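Local coordinates for protein quinone oxidoreductase (Thermus thermophilus, PDB 1IZ0) that probably reduces quinones with NADPH, as a member of the medium-chain dehydrogenase/reductase superfamily, at residues 62-75 / 91-105. Sequence-based numbering, arbitrary orientation.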
loop_
_atom_site.group_PDB
_atom_site.type_symbol
_atom_site.label_atom_id
_atom_site.label_comp_id
_atom_site.label_asym_id
_atom_site.label_seq_id
_atom_site.Cartn_x
_atom_site.Cartn_y
_atom_site.Cartn_z
ATOM N N GLU A 62 -9.215 1.520 4.357
ATOM C CA GLU A 62 -9.306 0.581 3.244
ATOM C C GLU A 62 -10.369 -0.454 3.582
ATOM O O GLU A 62 -10.124 -1.390 4.338
ATOM C CB GLU A 62 -7.946 -0.074 3.038
ATOM C CG GLU A 62 -7.776 -0.763 1.711
ATOM C CD GLU A 62 -6.315 -1.025 1.399
ATOM O OE1 GLU A 62 -5.480 -0.917 2.327
ATOM O OE2 GLU A 62 -6.003 -1.342 0.232
ATOM N N VAL A 63 -11.546 -0.279 2.994
ATOM C CA VAL A 63 -12.678 -1.140 3.275
ATOM C C VAL A 63 -13.187 -1.992 2.119
ATOM O O VAL A 63 -13.023 -1.649 0.948
ATOM C CB VAL A 63 -13.846 -0.272 3.820
ATOM C CG1 VAL A 63 -15.156 -1.016 3.748
ATOM C CG2 VAL A 63 -13.557 0.116 5.255
ATOM N N VAL A 64 -13.793 -3.119 2.479
ATOM C CA VAL A 64 -14.396 -4.045 1.529
ATOM C C VAL A 64 -15.751 -4.417 2.129
ATOM O O VAL A 64 -15.842 -4.757 3.314
ATOM C CB VAL A 64 -13.548 -5.313 1.349
ATOM C CG1 VAL A 64 -14.317 -6.347 0.544
ATOM C CG2 VAL A 64 -12.261 -4.960 0.630
ATOM N N GLY A 65 -16.807 -4.332 1.329
ATOM C CA GLY A 65 -18.119 -4.653 1.856
ATOM C C GLY A 65 -19.218 -4.800 0.826
ATOM O O GLY A 65 -18.982 -4.712 -0.380
ATOM N N VAL A 66 -20.435 -4.992 1.314
ATOM C CA VAL A 66 -21.578 -5.194 0.441
ATOM C C VAL A 66 -22.574 -4.042 0.378
ATOM O O VAL A 66 -22.889 -3.405 1.384
ATOM C CB VAL A 66 -22.338 -6.473 0.855
ATOM C CG1 VAL A 66 -23.566 -6.662 -0.024
ATOM C CG2 VAL A 66 -21.412 -7.678 0.749
ATOM N N VAL A 67 -23.066 -3.786 -0.828
ATOM C CA VAL A 67 -24.060 -2.747 -1.064
ATOM C C VAL A 67 -25.099 -3.359 -1.998
ATOM O O VAL A 67 -24.819 -3.603 -3.173
ATOM C CB VAL A 67 -23.448 -1.506 -1.740
ATOM C CG1 VAL A 67 -24.528 -0.455 -1.979
ATOM C CG2 VAL A 67 -22.341 -0.937 -0.873
ATOM N N GLU A 68 -26.286 -3.628 -1.462
ATOM C CA GLU A 68 -27.366 -4.219 -2.243
ATOM C C GLU A 68 -26.911 -5.504 -2.922
ATOM O O GLU A 68 -27.000 -5.641 -4.140
ATOM C CB GLU A 68 -27.869 -3.218 -3.289
ATOM N N GLY A 69 -26.407 -6.440 -2.126
ATOM C CA GLY A 69 -25.966 -7.714 -2.669
ATOM C C GLY A 69 -24.645 -7.769 -3.420
ATOM O O GLY A 69 -24.142 -8.861 -3.697
ATOM N N ARG A 70 -24.064 -6.618 -3.747
ATOM C CA ARG A 70 -22.797 -6.615 -4.480
ATOM C C ARG A 70 -21.608 -6.128 -3.640
ATOM O O ARG A 70 -21.702 -5.118 -2.945
ATOM C CB ARG A 70 -22.928 -5.751 -5.738
ATOM C CG ARG A 70 -21.764 -5.917 -6.696
ATOM C CD ARG A 70 -21.896 -5.027 -7.924
ATOM N NE ARG A 70 -20.771 -5.215 -8.840
ATOM C CZ ARG A 70 -20.600 -4.520 -9.960
ATOM N NH1 ARG A 70 -19.550 -4.758 -10.733
ATOM N NH2 ARG A 70 -21.478 -3.586 -10.304
ATOM N N ARG A 71 -20.488 -6.845 -3.725
ATOM C CA ARG A 71 -19.284 -6.494 -2.974
ATOM C C ARG A 71 -18.371 -5.490 -3.687
ATOM O O ARG A 71 -18.065 -5.632 -4.877
ATOM C CB ARG A 71 -18.491 -7.757 -2.646
ATOM C CG ARG A 71 -17.185 -7.505 -1.895
ATOM C CD ARG A 71 -16.553 -8.828 -1.494
ATOM N NE ARG A 71 -17.455 -9.603 -0.651
ATOM C CZ ARG A 71 -17.511 -10.931 -0.640
ATOM N NH1 ARG A 71 -16.712 -11.640 -1.434
ATOM N NH2 ARG A 71 -18.366 -11.556 0.162
ATOM N N TYR A 72 -17.923 -4.491 -2.934
ATOM C CA TYR A 72 -17.058 -3.435 -3.449
ATOM C C TYR A 72 -15.913 -3.172 -2.482
ATOM O O TYR A 72 -15.988 -3.518 -1.300
ATOM C CB TYR A 72 -17.833 -2.122 -3.577
ATOM C CG TYR A 72 -18.978 -2.114 -4.562
ATOM C CD1 TYR A 72 -18.758 -1.842 -5.910
ATOM C CD2 TYR A 72 -20.288 -2.326 -4.134
ATOM C CE1 TYR A 72 -19.819 -1.771 -6.815
ATOM C CE2 TYR A 72 -21.360 -2.257 -5.027
ATOM C CZ TYR A 72 -21.116 -1.975 -6.366
ATOM O OH TYR A 72 -22.169 -1.862 -7.249
ATOM N N ALA A 73 -14.862 -2.543 -2.997
ATOM C CA ALA A 73 -13.711 -2.156 -2.191
ATOM C C ALA A 73 -13.769 -0.633 -2.205
ATOM O O ALA A 73 -14.290 -0.043 -3.154
ATOM C CB ALA A 73 -12.415 -2.635 -2.830
ATOM N N ALA A 74 -13.256 0.016 -1.169
ATOM C CA ALA A 74 -13.294 1.470 -1.157
ATOM C C ALA A 74 -12.274 2.095 -0.232
ATOM O O ALA A 74 -11.886 1.508 0.777
ATOM C CB ALA A 74 -14.692 1.954 -0.771
ATOM N N LEU A 75 -11.832 3.290 -0.598
ATOM C CA LEU A 75 -10.901 4.044 0.218
ATOM C C LEU A 75 -11.741 5.138 0.847
ATOM O O LEU A 75 -12.397 5.909 0.147
ATOM C CB LEU A 75 -9.788 4.655 -0.629
ATOM C CG LEU A 75 -8.701 3.654 -1.013
ATOM C CD1 LEU A 75 -7.568 4.359 -1.709
ATOM C CD2 LEU A 75 -8.194 2.974 0.249
ATOM N N ALA A 91 -16.641 6.457 -5.293
ATOM C CA ALA A 91 -15.418 5.842 -4.775
ATOM C C ALA A 91 -15.485 4.315 -4.790
ATOM O O ALA A 91 -14.475 3.643 -4.577
ATOM C CB ALA A 91 -15.140 6.339 -3.344
ATOM N N LEU A 92 -16.669 3.767 -5.041
ATOM C CA LEU A 92 -16.842 2.315 -5.065
ATOM C C LEU A 92 -15.999 1.657 -6.140
ATOM O O LEU A 92 -15.950 2.114 -7.279
ATOM C CB LEU A 92 -18.311 1.954 -5.286
ATOM C CG LEU A 92 -19.252 2.410 -4.176
ATOM C CD1 LEU A 92 -20.692 2.137 -4.587
ATOM C CD2 LEU A 92 -18.904 1.689 -2.880
ATOM N N LEU A 93 -15.348 0.564 -5.772
ATOM C CA LEU A 93 -14.491 -0.164 -6.694
ATOM C C LEU A 93 -15.034 -1.582 -6.913
ATOM O O LEU A 93 -14.995 -2.411 -6.005
ATOM C CB LEU A 93 -13.075 -0.207 -6.113
ATOM C CG LEU A 93 -11.923 -0.667 -6.998
ATOM C CD1 LEU A 93 -11.917 -2.179 -7.102
ATOM C CD2 LEU A 93 -12.058 -0.012 -8.371
ATOM N N PRO A 94 -15.549 -1.873 -8.125
ATOM C CA PRO A 94 -16.099 -3.192 -8.463
ATOM C C PRO A 94 -15.022 -4.269 -8.391
ATOM O O PRO A 94 -13.876 -4.047 -8.795
ATOM C CB PRO A 94 -16.615 -3.005 -9.895
ATOM C CG PRO A 94 -16.827 -1.542 -10.015
ATOM C CD PRO A 94 -15.648 -0.969 -9.282
ATOM N N LEU A 95 -15.399 -5.439 -7.893
ATOM C CA LEU A 95 -14.461 -6.546 -7.753
ATOM C C LEU A 95 -14.840 -7.707 -8.652
ATOM O O LEU A 95 -16.008 -7.872 -9.002
ATOM C CB LEU A 95 -14.439 -7.016 -6.297
ATOM C CG LEU A 95 -14.100 -5.941 -5.261
ATOM C CD1 LEU A 95 -14.372 -6.458 -3.865
ATOM C CD2 LEU A 95 -12.648 -5.541 -5.400
ATOM N N PRO A 96 -13.853 -8.529 -9.046
ATOM C CA PRO A 96 -14.126 -9.682 -9.909
ATOM C C PRO A 96 -14.864 -10.725 -9.082
ATOM O O PRO A 96 -14.613 -10.852 -7.886
ATOM C CB PRO A 96 -12.731 -10.179 -10.296
ATOM C CG PRO A 96 -11.839 -8.996 -10.050
ATOM C CD PRO A 96 -12.407 -8.394 -8.804
ATOM N N GLU A 97 -15.766 -11.468 -9.713
ATOM C CA GLU A 97 -16.511 -12.505 -9.015
ATOM C C GLU A 97 -15.551 -13.492 -8.372
ATOM O O GLU A 97 -14.552 -13.875 -8.978
ATOM C CB GLU A 97 -17.415 -13.250 -10.000
ATOM C CG GLU A 97 -18.533 -12.396 -10.543
ATOM C CD GLU A 97 -19.528 -12.033 -9.464
ATOM O OE1 GLU A 97 -20.075 -10.906 -9.505
ATOM O OE2 GLU A 97 -19.762 -12.888 -8.575
ATOM N N GLY A 98 -15.850 -13.898 -7.142
ATOM C CA GLY A 98 -15.003 -14.860 -6.461
ATOM C C GLY A 98 -13.842 -14.310 -5.646
ATOM O O GLY A 98 -13.238 -15.051 -4.868
ATOM N N LEU A 99 -13.502 -13.038 -5.821
ATOM C CA LEU A 99 -12.402 -12.467 -5.050
ATOM C C LEU A 99 -12.828 -12.531 -3.589
ATOM O O LEU A 99 -13.935 -12.108 -3.253
ATOM C CB LEU A 99 -12.160 -11.001 -5.425
ATOM C CG LEU A 99 -10.757 -10.546 -5.849
ATOM C CD1 LEU A 99 -10.655 -9.039 -5.647
ATOM C CD2 LEU A 99 -9.678 -11.251 -5.051
ATOM N N SER A 100 -11.969 -13.061 -2.725
ATOM C CA SER A 100 -12.313 -13.140 -1.311
ATOM C C SER A 100 -12.267 -11.735 -0.716
ATOM O O SER A 100 -11.597 -10.842 -1.246
ATOM C CB SER A 100 -11.326 -14.033 -0.557
ATOM O OG SER A 100 -10.106 -13.345 -0.338
ATOM N N PRO A 101 -12.995 -11.514 0.388
ATOM C CA PRO A 101 -13.010 -10.200 1.034
ATOM C C PRO A 101 -11.619 -9.811 1.530
ATOM O O PRO A 101 -11.234 -8.638 1.468
ATOM C CB PRO A 101 -13.996 -10.395 2.193
ATOM C CG PRO A 101 -14.948 -11.411 1.656
ATOM C CD PRO A 101 -14.006 -12.404 0.992
ATOM N N GLU A 102 -10.867 -10.788 2.028
ATOM C CA GLU A 102 -9.527 -10.519 2.545
ATOM C C GLU A 102 -8.562 -10.072 1.456
ATOM O O GLU A 102 -7.833 -9.095 1.635
ATOM C CB GLU A 102 -8.944 -11.750 3.251
ATOM C CG GLU A 102 -9.660 -12.159 4.528
ATOM C CD GLU A 102 -10.915 -12.969 4.268
ATOM O OE1 GLU A 102 -11.565 -13.383 5.254
ATOM O OE2 GLU A 102 -11.251 -13.199 3.085
ATOM N N GLU A 103 -8.546 -10.787 0.334
ATOM C CA GLU A 103 -7.647 -10.432 -0.756
ATOM C C GLU A 103 -8.031 -9.061 -1.317
ATOM O O GLU A 103 -7.163 -8.266 -1.688
ATOM C CB GLU A 103 -7.701 -11.489 -1.869
ATOM C CG GLU A 103 -6.479 -11.457 -2.781
ATOM C CD GLU A 103 -6.491 -12.545 -3.839
ATOM O OE1 GLU A 103 -6.742 -13.718 -3.488
ATOM O OE2 GLU A 103 -6.236 -12.230 -5.021
ATOM N N ALA A 104 -9.332 -8.788 -1.382
ATOM C CA ALA A 104 -9.810 -7.497 -1.880
ATOM C C ALA A 104 -9.361 -6.358 -0.963
ATOM O O ALA A 104 -9.012 -5.275 -1.430
ATOM C CB ALA A 104 -11.344 -7.499 -1.994
ATOM N N ALA A 105 -9.358 -6.604 0.342
ATOM C CA ALA A 105 -8.952 -5.582 1.310
ATOM C C ALA A 105 -7.465 -5.237 1.231
ATOM O O ALA A 105 -7.042 -4.172 1.682
ATOM C CB ALA A 105 -9.294 -6.045 2.723
HETATM O O HOH W 1 -17.410 -6.608 -10.859
HETATM O O HOH W 2 -18.415 -6.244 -7.595
HETATM O O HOH W 3 -11.455 3.989 -3.893
#
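Ala73 and Leu93 pair as an antiparallel hydrogen-bonded couple, each using both its backbone polar groups. Ala73 N reaches Leu93 O at 3.0 Å, while Leu93 N returns to Ala73 O at 2.9 Å. This adds the short strand 93-94 to the 62-67/70-75 hairpin, in the sheet of the GroES-like domain. Apolar groups close in around the pair: Leu92 CB meets Tyr72 CD1, and Leu95 sets CD2 against Ala73 CB and CD1 against Arg71 CG, the last at 3.6 Å. Beyond the pair, water takes over: one molecule accepts from Arg70 NE and Leu95 N and donates to Arg71 O, and a second joins Arg70 NH1 to Leu95 O, 2.6 Å from that oxygen. The Arg70 guanidinium is thereby tied to the 91-105 backbone without touching its carbonyls directly.

Arg71 turns the other way. Its chain bends at chi3 (-59°), which lays the guanidinium flat against Pro101, whose CG sits 3.4 Å above the centre of the plane. At the edge, Arg71 NH1 gives a weak, bent bond to Leu99 O (3.4 Å, 129°); the stronger partner is Glu33, salt-bridged to NE. A leucine in place of Arg71 would probably cost Glu33 this salt bridge and Leu99 O its weak donor, and take the flat group from under Pro101.

Farther along, Val64 CG2 packs on Ala104 CB and Ala105 CB of helix 101-105, whose N-terminal end Ser100 caps by accepting from Glu103 N through OG (3.1 Å). Glu62 OE2 lies 3.3 Å from Ala105 O, two acceptors side by side; Lys297, salt-bridged to OE1, and Val109 N, bonded to OE2, satisfy the carboxylate and probably offset that unfavourable proximity. The chemistry thus implies apolar packing at both ends, backed by backbone bonds and waters at the strand and the Arg71 guanidinium near the helix, with Arg71 and Glu62 paired to charges on strands 27-37 and 297-301.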